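Local coordinates for capsid protein (Infectious hypodermal and hematopoietic necrosis virus, PDB 3N7X), which forms the beta-barrel building block, sixty copies to a shell, of the icosahedral capsid of a shrimp densovirus and binds calcium, at residues L74-H77 with L81-Y84; A172-N177 with G318-C323; G223-P226 with P230-I233. All blocks are in the same frame, centred on the assembly; numbering follows the deposited sequence.

How the interactions relate
From the N terminus, interaction 1 comes first. It closes the short turn between strand 70-74 and helix 80-83 and is complete before the others begin. Interaction 2 follows and spans the longest gap, joining helix 171-176 to the turn ahead of strand 322-324. Within that span lies interaction 3, a short local closure inside the long connection between strands 220-221 and 264-268. The three touch each other. P75 packs on W174 between interactions 1 and 2. Y84 OH reaches I225 O, and H77 O meets I233 N, between 1 and 3. G318 N meets P230 O between 2 and 3. Together they tie loops and two short helices to the barrel sheets.

Interaction 1 (L74-H77 with L81-Y84)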
loop_
_atom_site.group_PDB
_atom_site.type_symbol
_atom_site.label_atom_id
_atom_site.label_comp_id
_atom_site.label_asym_id
_atom_site.label_seq_id
_atom_site.Cartn_x
_atom_site.Cartn_y
_atom_site.Cartn_z
ATOM N N LEU A 74 -97.635 -6.223 -12.056
ATOM C CA LEU A 74 -96.897 -7.362 -12.589
ATOM C C LEU A 74 -96.361 -8.135 -11.391
ATOM O O LEU A 74 -95.333 -7.779 -10.815
ATOM C CB LEU A 74 -95.741 -6.907 -13.484
ATOM C CG LEU A 74 -94.843 -8.047 -13.993
ATOM C CD1 LEU A 74 -95.682 -9.149 -14.622
ATOM C CD2 LEU A 74 -93.853 -7.500 -15.001
ATOM N N PRO A 75 -97.068 -9.200 -10.990
ATOM C CA PRO A 75 -96.678 -10.033 -9.850
ATOM C C PRO A 75 -95.572 -11.036 -10.173
ATOM O O PRO A 75 -95.840 -12.214 -10.407
ATOM C CB PRO A 75 -97.989 -10.709 -9.472
ATOM C CG PRO A 75 -98.605 -10.956 -10.812
ATOM C CD PRO A 75 -98.345 -9.659 -11.567
ATOM N N LEU A 76 -94.330 -10.560 -10.171
ATOM C CA LEU A 76 -93.177 -11.404 -10.470
ATOM C C LEU A 76 -93.006 -12.560 -9.511
ATOM O O LEU A 76 -92.309 -13.519 -9.823
ATOM C CB LEU A 76 -91.893 -10.588 -10.436
ATOM C CG LEU A 76 -91.829 -9.410 -11.389
ATOM C CD1 LEU A 76 -90.441 -8.817 -11.345
ATOM C CD2 LEU A 76 -92.169 -9.882 -12.789
ATOM N N HIS A 77 -93.622 -12.462 -8.340
ATOM C CA HIS A 77 -93.507 -13.512 -7.339
ATOM C C HIS A 77 -94.444 -14.696 -7.582
ATOM O O HIS A 77 -94.364 -15.705 -6.878
ATOM C CB HIS A 77 -93.765 -12.934 -5.945
ATOM C CG HIS A 77 -95.049 -12.176 -5.840
ATOM N ND1 HIS A 77 -95.947 -12.370 -4.811
ATOM C CD2 HIS A 77 -95.591 -11.224 -6.637
ATOM C CE1 HIS A 77 -96.987 -11.572 -4.979
ATOM N NE2 HIS A 77 -96.794 -10.866 -6.080
ATOM N N LEU A 81 -96.741 -17.606 -13.393
ATOM C CA LEU A 81 -96.365 -16.871 -14.594
ATOM C C LEU A 81 -95.191 -17.493 -15.327
ATOM O O LEU A 81 -94.972 -17.204 -16.500
ATOM C CB LEU A 81 -96.030 -15.419 -14.250
ATOM C CG LEU A 81 -97.159 -14.551 -13.685
ATOM C CD1 LEU A 81 -96.634 -13.147 -13.450
ATOM C CD2 LEU A 81 -98.340 -14.517 -14.650
ATOM N N TYR A 82 -94.441 -18.354 -14.648
ATOM C CA TYR A 82 -93.274 -18.980 -15.262
ATOM C C TYR A 82 -93.486 -20.437 -15.659
ATOM O O TYR A 82 -92.934 -20.894 -16.657
ATOM C CB TYR A 82 -92.080 -18.906 -14.309
ATOM C CG TYR A 82 -91.779 -17.522 -13.776
ATOM C CD1 TYR A 82 -90.852 -16.686 -14.410
ATOM C CD2 TYR A 82 -92.411 -17.053 -12.621
ATOM C CE1 TYR A 82 -90.560 -15.417 -13.900
ATOM C CE2 TYR A 82 -92.129 -15.793 -12.107
ATOM C CZ TYR A 82 -91.205 -14.984 -12.746
ATOM O OH TYR A 82 -90.924 -13.749 -12.214
ATOM N N LEU A 83 -94.274 -21.168 -14.875
ATOM C CA LEU A 83 -94.525 -22.582 -15.151
ATOM C C LEU A 83 -95.637 -22.828 -16.166
ATOM O O LEU A 83 -95.819 -23.951 -16.641
ATOM C CB LEU A 83 -94.832 -23.319 -13.843
ATOM C CG LEU A 83 -93.624 -23.796 -13.029
ATOM C CD1 LEU A 83 -92.576 -22.706 -12.948
ATOM C CD2 LEU A 83 -94.078 -24.211 -11.644
ATOM N N TYR A 84 -96.379 -21.775 -16.494
ATOM C CA TYR A 84 -97.461 -21.873 -17.469
ATOM C C TYR A 84 -97.173 -20.976 -18.658
ATOM O O TYR A 84 -96.342 -20.070 -18.580
ATOM C CB TYR A 84 -98.790 -21.443 -16.849
ATOM C CG TYR A 84 -99.395 -22.462 -15.922
ATOM C CD1 TYR A 84 -100.284 -23.424 -16.401
ATOM C CD2 TYR A 84 -99.072 -22.473 -14.565
ATOM C CE1 TYR A 84 -100.842 -24.376 -15.546
ATOM C CE2 TYR A 84 -99.622 -23.418 -13.702
ATOM C CZ TYR A 84 -100.507 -24.366 -14.196
ATOM O OH TYR A 84 -101.062 -25.294 -13.343
#
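The hydroxyl of Y82 donates a hydrogen bond to the backbone carbonyl of L76, with OH to O at 2.8 Å. It is the one hydrogen bond between 74-77 and 81-84. The donor lies in the carbonyl plane, on a lone pair, at a C=O...OH angle of 125°. The carbonyl oxygen in turn sits at the edge of the Y82 ring, in its plane, and CE2 of Y82 is 3.2 Å from O of L76. With chi1 at -52°, the Y82 ring leaves beside its backbone N and carries the hydroxyl to the loop. CB of L76 also comes within 3.8 Å of the same hydroxyl.

The loop turns sharply here. P75 is the centre of an inverse gamma turn, closed by a weak bond from L76 N to L74 O, just where strand 70-74 ends. Helix 80-83 follows within a few residues.

The apolar contacts centre on L81. L81 is directed toward the turn, and its CD1 lies 3.3 Å from O of P75. The same methyl is 4.0 Å from CG of P75, and the two side chains cross at about a right angle. CD1 of L74 adds a looser contact, 4.3 Å from CD1 of L81. All of this is buried. W174 of helix 171-176 packs on both P75 and L81, while L76 rests on V118 and Y82 on A116 of strand 111-131.

Interaction 2 (A172-N177 with G318-C323). With CA (calcium ion), chain B.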
loop_
_atom_site.group_PDB
_atom_site.type_symbol
_atom_site.label_atom_id
_atom_site.label_comp_id
_atom_site.label_asym_id
_atom_site.label_seq_id
_atom_site.Cartn_x
_atom_site.Cartn_y
_atom_site.Cartn_z
ATOM N N ALA A 172 -104.975 -16.973 -17.380
ATOM C CA ALA A 172 -104.672 -16.676 -18.776
ATOM C C ALA A 172 -104.496 -15.168 -18.987
ATOM O O ALA A 172 -103.569 -14.736 -19.672
ATOM C CB ALA A 172 -105.778 -17.206 -19.684
ATOM N N LYS A 173 -105.385 -14.371 -18.402
ATOM C CA LYS A 173 -105.305 -12.918 -18.535
ATOM C C LYS A 173 -103.963 -12.399 -18.017
ATOM O O LYS A 173 -103.283 -11.623 -18.692
ATOM C CB LYS A 173 -106.447 -12.251 -17.765
ATOM C CG LYS A 173 -107.823 -12.473 -18.374
ATOM C CD LYS A 173 -108.095 -11.513 -19.526
ATOM C CE LYS A 173 -108.251 -10.076 -19.016
ATOM N NZ LYS A 173 -108.533 -9.082 -20.102
ATOM N N TRP A 174 -103.586 -12.829 -16.815
ATOM C CA TRP A 174 -102.323 -12.403 -16.227
ATOM C C TRP A 174 -101.137 -12.776 -17.112
ATOM O O TRP A 174 -100.174 -12.018 -17.223
ATOM C CB TRP A 174 -102.134 -13.021 -14.845
ATOM C CG TRP A 174 -102.939 -12.370 -13.765
ATOM C CD1 TRP A 174 -104.035 -12.885 -13.135
ATOM C CD2 TRP A 174 -102.671 -11.112 -13.136
ATOM N NE1 TRP A 174 -104.460 -12.032 -12.148
ATOM C CE2 TRP A 174 -103.641 -10.935 -12.126
ATOM C CE3 TRP A 174 -101.701 -10.119 -13.324
ATOM C CZ2 TRP A 174 -103.669 -9.806 -11.302
ATOM C CZ3 TRP A 174 -101.727 -8.992 -12.503
ATOM C CH2 TRP A 174 -102.707 -8.848 -11.504
ATOM N N ILE A 175 -101.196 -13.947 -17.732
ATOM C CA ILE A 175 -100.114 -14.368 -18.605
ATOM C C ILE A 175 -100.119 -13.476 -19.840
ATOM O O ILE A 175 -99.070 -13.099 -20.361
ATOM C CB ILE A 175 -100.288 -15.834 -19.035
ATOM C CG1 ILE A 175 -100.099 -16.747 -17.825
ATOM C CG2 ILE A 175 -99.293 -16.181 -20.130
ATOM C CD1 ILE A 175 -100.208 -18.222 -18.149
ATOM N N GLN A 176 -101.312 -13.131 -20.303
ATOM C CA GLN A 176 -101.449 -12.282 -21.475
ATOM C C GLN A 176 -100.909 -10.879 -21.219
ATOM O O GLN A 176 -100.289 -10.269 -22.096
ATOM C CB GLN A 176 -102.922 -12.190 -21.885
ATOM C CG GLN A 176 -103.393 -13.310 -22.805
ATOM C CD GLN A 176 -104.892 -13.595 -22.682
ATOM O OE1 GLN A 176 -105.705 -12.680 -22.520
ATOM N NE2 GLN A 176 -105.260 -14.870 -22.770
ATOM N N ASN A 177 -101.120 -10.375 -20.007
ATOM C CA ASN A 177 -100.696 -9.018 -19.702
ATOM C C ASN A 177 -100.866 -8.682 -18.224
ATOM O O ASN A 177 -101.633 -9.328 -17.508
ATOM C CB ASN A 177 -101.566 -8.044 -20.520
ATOM C CG ASN A 177 -100.910 -6.690 -20.741
ATOM O OD1 ASN A 177 -100.144 -6.506 -21.691
ATOM N ND2 ASN A 177 -101.207 -5.739 -19.864
ATOM N N GLY A 318 -102.193 -16.923 -2.973
ATOM C CA GLY A 318 -103.111 -15.795 -2.956
ATOM C C GLY A 318 -104.313 -16.061 -3.838
ATOM O O GLY A 318 -104.740 -17.206 -3.973
ATOM N N GLN A 319 -104.866 -15.009 -4.435
ATOM C CA GLN A 319 -106.015 -15.155 -5.316
ATOM C C GLN A 319 -105.781 -14.347 -6.577
ATOM O O GLN A 319 -105.181 -13.277 -6.532
ATOM C CB GLN A 319 -107.301 -14.675 -4.633
ATOM C CG GLN A 319 -107.627 -15.394 -3.338
ATOM C CD GLN A 319 -106.856 -14.835 -2.150
ATOM O OE1 GLN A 319 -106.589 -15.545 -1.177
ATOM N NE2 GLN A 319 -106.505 -13.551 -2.219
ATOM N N LEU A 320 -106.261 -14.864 -7.702
ATOM C CA LEU A 320 -106.106 -14.194 -8.983
ATOM C C LEU A 320 -106.627 -12.751 -9.021
ATOM O O LEU A 320 -106.170 -11.953 -9.840
ATOM C CB LEU A 320 -106.796 -15.017 -10.076
ATOM C CG LEU A 320 -106.014 -16.084 -10.857
ATOM C CD1 LEU A 320 -104.641 -16.316 -10.258
ATOM C CD2 LEU A 320 -106.825 -17.367 -10.885
ATOM N N ASN A 321 -107.573 -12.411 -8.144
ATOM C CA ASN A 321 -108.135 -11.056 -8.127
ATOM C C ASN A 321 -107.673 -10.222 -6.944
ATOM O O ASN A 321 -108.285 -9.198 -6.616
ATOM C CB ASN A 321 -109.665 -11.104 -8.127
ATOM C CG ASN A 321 -110.233 -11.835 -6.917
ATOM O OD1 ASN A 321 -109.525 -12.102 -5.943
ATOM N ND2 ASN A 321 -111.521 -12.152 -6.973
ATOM N N LYS A 322 -106.598 -10.665 -6.303
ATOM C CA LYS A 322 -106.051 -9.951 -5.157
ATOM C C LYS A 322 -104.576 -9.632 -5.354
ATOM O O LYS A 322 -103.874 -10.290 -6.125
ATOM C CB LYS A 322 -106.212 -10.774 -3.878
ATOM C CG LYS A 322 -107.641 -11.008 -3.461
ATOM C CD LYS A 322 -108.329 -9.721 -3.069
ATOM C CE LYS A 322 -109.794 -9.992 -2.769
ATOM N NZ LYS A 322 -110.538 -8.754 -2.413
ATOM N N CYS A 323 -104.118 -8.617 -4.636
ATOM C CA CYS A 323 -102.735 -8.186 -4.699
ATOM C C CYS A 323 -102.247 -7.938 -3.275
ATOM O O CYS A 323 -102.764 -7.061 -2.580
ATOM C CB CYS A 323 -102.641 -6.906 -5.525
ATOM S SG CYS A 323 -101.062 -6.046 -5.424
HETATM CA CA CA B . -99.665 -10.291 -24.357
HETATM O O HOH W 1 -98.478 -12.104 -23.295
HETATM O O HOH W 2 -100.786 -8.269 -23.791
HETATM O O HOH W 3 -100.044 -8.958 -26.333
#
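The backbone carbonyl of L320 receives the indole N-H of W174, with NE1 to O at 2.9 Å. The bond is moderately bent, with an N-H...O angle of 152°. NE1 lies in the carbonyl plane, on a lone pair. The oxygen sits at the edge of the indole, 9° out of the ring plane. A chi1 of -77° places the W174 indole opposite its own carbonyl carbon, and from there it spans to the turn. CD1 of W174 also packs loosely on CG of L320, at 4.4 Å. L320 belongs to a type I beta turn from Q319 to K322, closed by K322 N to Q319 O at 3.0 Å.

The C-terminal end of the helix holds a calcium ion. Q176 O binds it at 2.4 Å, with three waters. Water 1 donates to I175 O at 3.2 Å. Water 2 donates to N177 OD1 at 2.8 Å. Y55 O of the same chain and E191 OE2 of a neighbouring subunit complete the six ligands, so the ion bridges two subunits.

W174 meets W78 edge-to-face. I175 lays the helix against Y84 and L86 of strand 84-86, while N321 and C323 pair by backbone bonds with strand 161-164.

Interaction 3 (G223-P226 with P230-I233); sequences GEIP and PTFI
The backbones of 223-226 and 230-233 run past each other without a direct hydrogen bond. I225 and T231 face each other with their CA atoms 6.2 Å apart, and P226 and P230 are more distant. Neither segment is regular helix or strand.

T231 points at the other segment and carries the contact. Its CB lies 4.1 Å from CG1 of I225, and the two side chains cross at about a right angle. Its OG1 approaches CD of P226 at 3.8 Å. The T231 chi1 of -62° puts OG1 on the side of the backbone N, which brings the hydroxyl to the proline ring.

Both segments belong to the long loop between strand 220-221 and strand 264-268, and the contact folds that loop back on itself beside helix 80-83. Water 4 spans the gap. It is 3.1 Å from OG1 of T231 and donates a weak bond to O of E224, at 3.4 Å.

Neighbours in the same chain hold the backbone. The N-H of I225 bonds to Y99 OH, and N80 OD1 takes the N-H of T231. The side chain of I225 packs against M106, L83 and W111, between helix 97-109, helix 80-83 and strand 111-131.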
loop_
_atom_site.group_PDB
_atom_site.type_symbol
_atom_site.label_atom_id
_atom_site.label_comp_id
_atom_site.label_asym_id
_atom_site.label_seq_id
_atom_site.Cartn_x
_atom_site.Cartn_y
_atom_site.Cartn_z
ATOM N N GLY A 223 -96.265 -29.804 -3.258
ATOM C CA GLY A 223 -97.489 -29.455 -3.958
ATOM C C GLY A 223 -97.287 -28.950 -5.370
ATOM O O GLY A 223 -96.189 -28.546 -5.749
ATOM N N GLU A 224 -98.357 -28.979 -6.157
ATOM C CA GLU A 224 -98.303 -28.503 -7.533
ATOM C C GLU A 224 -98.584 -27.008 -7.532
ATOM O O GLU A 224 -98.919 -26.427 -6.499
ATOM C CB GLU A 224 -99.381 -29.168 -8.393
ATOM C CG GLU A 224 -99.586 -30.652 -8.183
ATOM C CD GLU A 224 -100.677 -31.209 -9.095
ATOM O OE1 GLU A 224 -101.714 -30.525 -9.269
ATOM O OE2 GLU A 224 -100.503 -32.328 -9.630
ATOM N N ILE A 225 -98.436 -26.390 -8.696
ATOM C CA ILE A 225 -98.738 -24.978 -8.849
ATOM C C ILE A 225 -99.974 -25.003 -9.742
ATOM O O ILE A 225 -99.876 -25.102 -10.966
ATOM C CB ILE A 225 -97.580 -24.199 -9.521
ATOM C CG1 ILE A 225 -96.443 -23.974 -8.516
ATOM C CG2 ILE A 225 -98.069 -22.833 -9.992
ATOM C CD1 ILE A 225 -95.772 -25.220 -8.045
ATOM N N PRO A 226 -101.161 -24.932 -9.123
ATOM C CA PRO A 226 -102.458 -24.956 -9.800
ATOM C C PRO A 226 -102.734 -23.794 -10.733
ATOM O O PRO A 226 -101.984 -22.826 -10.806
ATOM C CB PRO A 226 -103.442 -25.001 -8.640
ATOM C CG PRO A 226 -102.772 -24.116 -7.646
ATOM C CD PRO A 226 -101.337 -24.613 -7.695
ATOM N N PRO A 230 -102.648 -18.218 -7.402
ATOM C CA PRO A 230 -101.220 -17.920 -7.494
ATOM C C PRO A 230 -100.420 -18.487 -6.324
ATOM O O PRO A 230 -100.821 -18.364 -5.166
ATOM C CB PRO A 230 -101.194 -16.393 -7.538
ATOM C CG PRO A 230 -102.373 -16.021 -6.697
ATOM C CD PRO A 230 -103.430 -16.989 -7.173
ATOM N N THR A 231 -99.301 -19.127 -6.640
ATOM C CA THR A 231 -98.421 -19.685 -5.624
ATOM C C THR A 231 -97.197 -18.770 -5.584
ATOM O O THR A 231 -96.541 -18.543 -6.605
ATOM C CB THR A 231 -97.999 -21.121 -5.976
ATOM O OG1 THR A 231 -99.162 -21.958 -6.029
ATOM C CG2 THR A 231 -97.041 -21.667 -4.929
ATOM N N PHE A 232 -96.903 -18.235 -4.406
ATOM C CA PHE A 232 -95.791 -17.309 -4.251
ATOM C C PHE A 232 -94.416 -17.947 -4.138
ATOM O O PHE A 232 -94.249 -18.992 -3.511
ATOM C CB PHE A 232 -95.996 -16.428 -3.010
ATOM C CG PHE A 232 -97.273 -15.635 -3.013
ATOM C CD1 PHE A 232 -98.062 -15.537 -4.157
ATOM C CD2 PHE A 232 -97.678 -14.963 -1.863
ATOM C CE1 PHE A 232 -99.235 -14.782 -4.157
ATOM C CE2 PHE A 232 -98.848 -14.206 -1.850
ATOM C CZ PHE A 232 -99.631 -14.114 -3.000
ATOM N N ILE A 233 -93.430 -17.310 -4.757
ATOM C CA ILE A 233 -92.061 -17.777 -4.650
ATOM C C ILE A 233 -91.770 -17.569 -3.162
ATOM O O ILE A 233 -91.995 -16.485 -2.625
ATOM C CB ILE A 233 -91.130 -16.917 -5.516
ATOM C CG1 ILE A 233 -91.363 -17.261 -6.990
ATOM C CG2 ILE A 233 -89.684 -17.132 -5.108
ATOM C CD1 ILE A 233 -90.682 -16.327 -7.968
HETATM O O HOH W 4 -99.735 -24.207 -4.020
#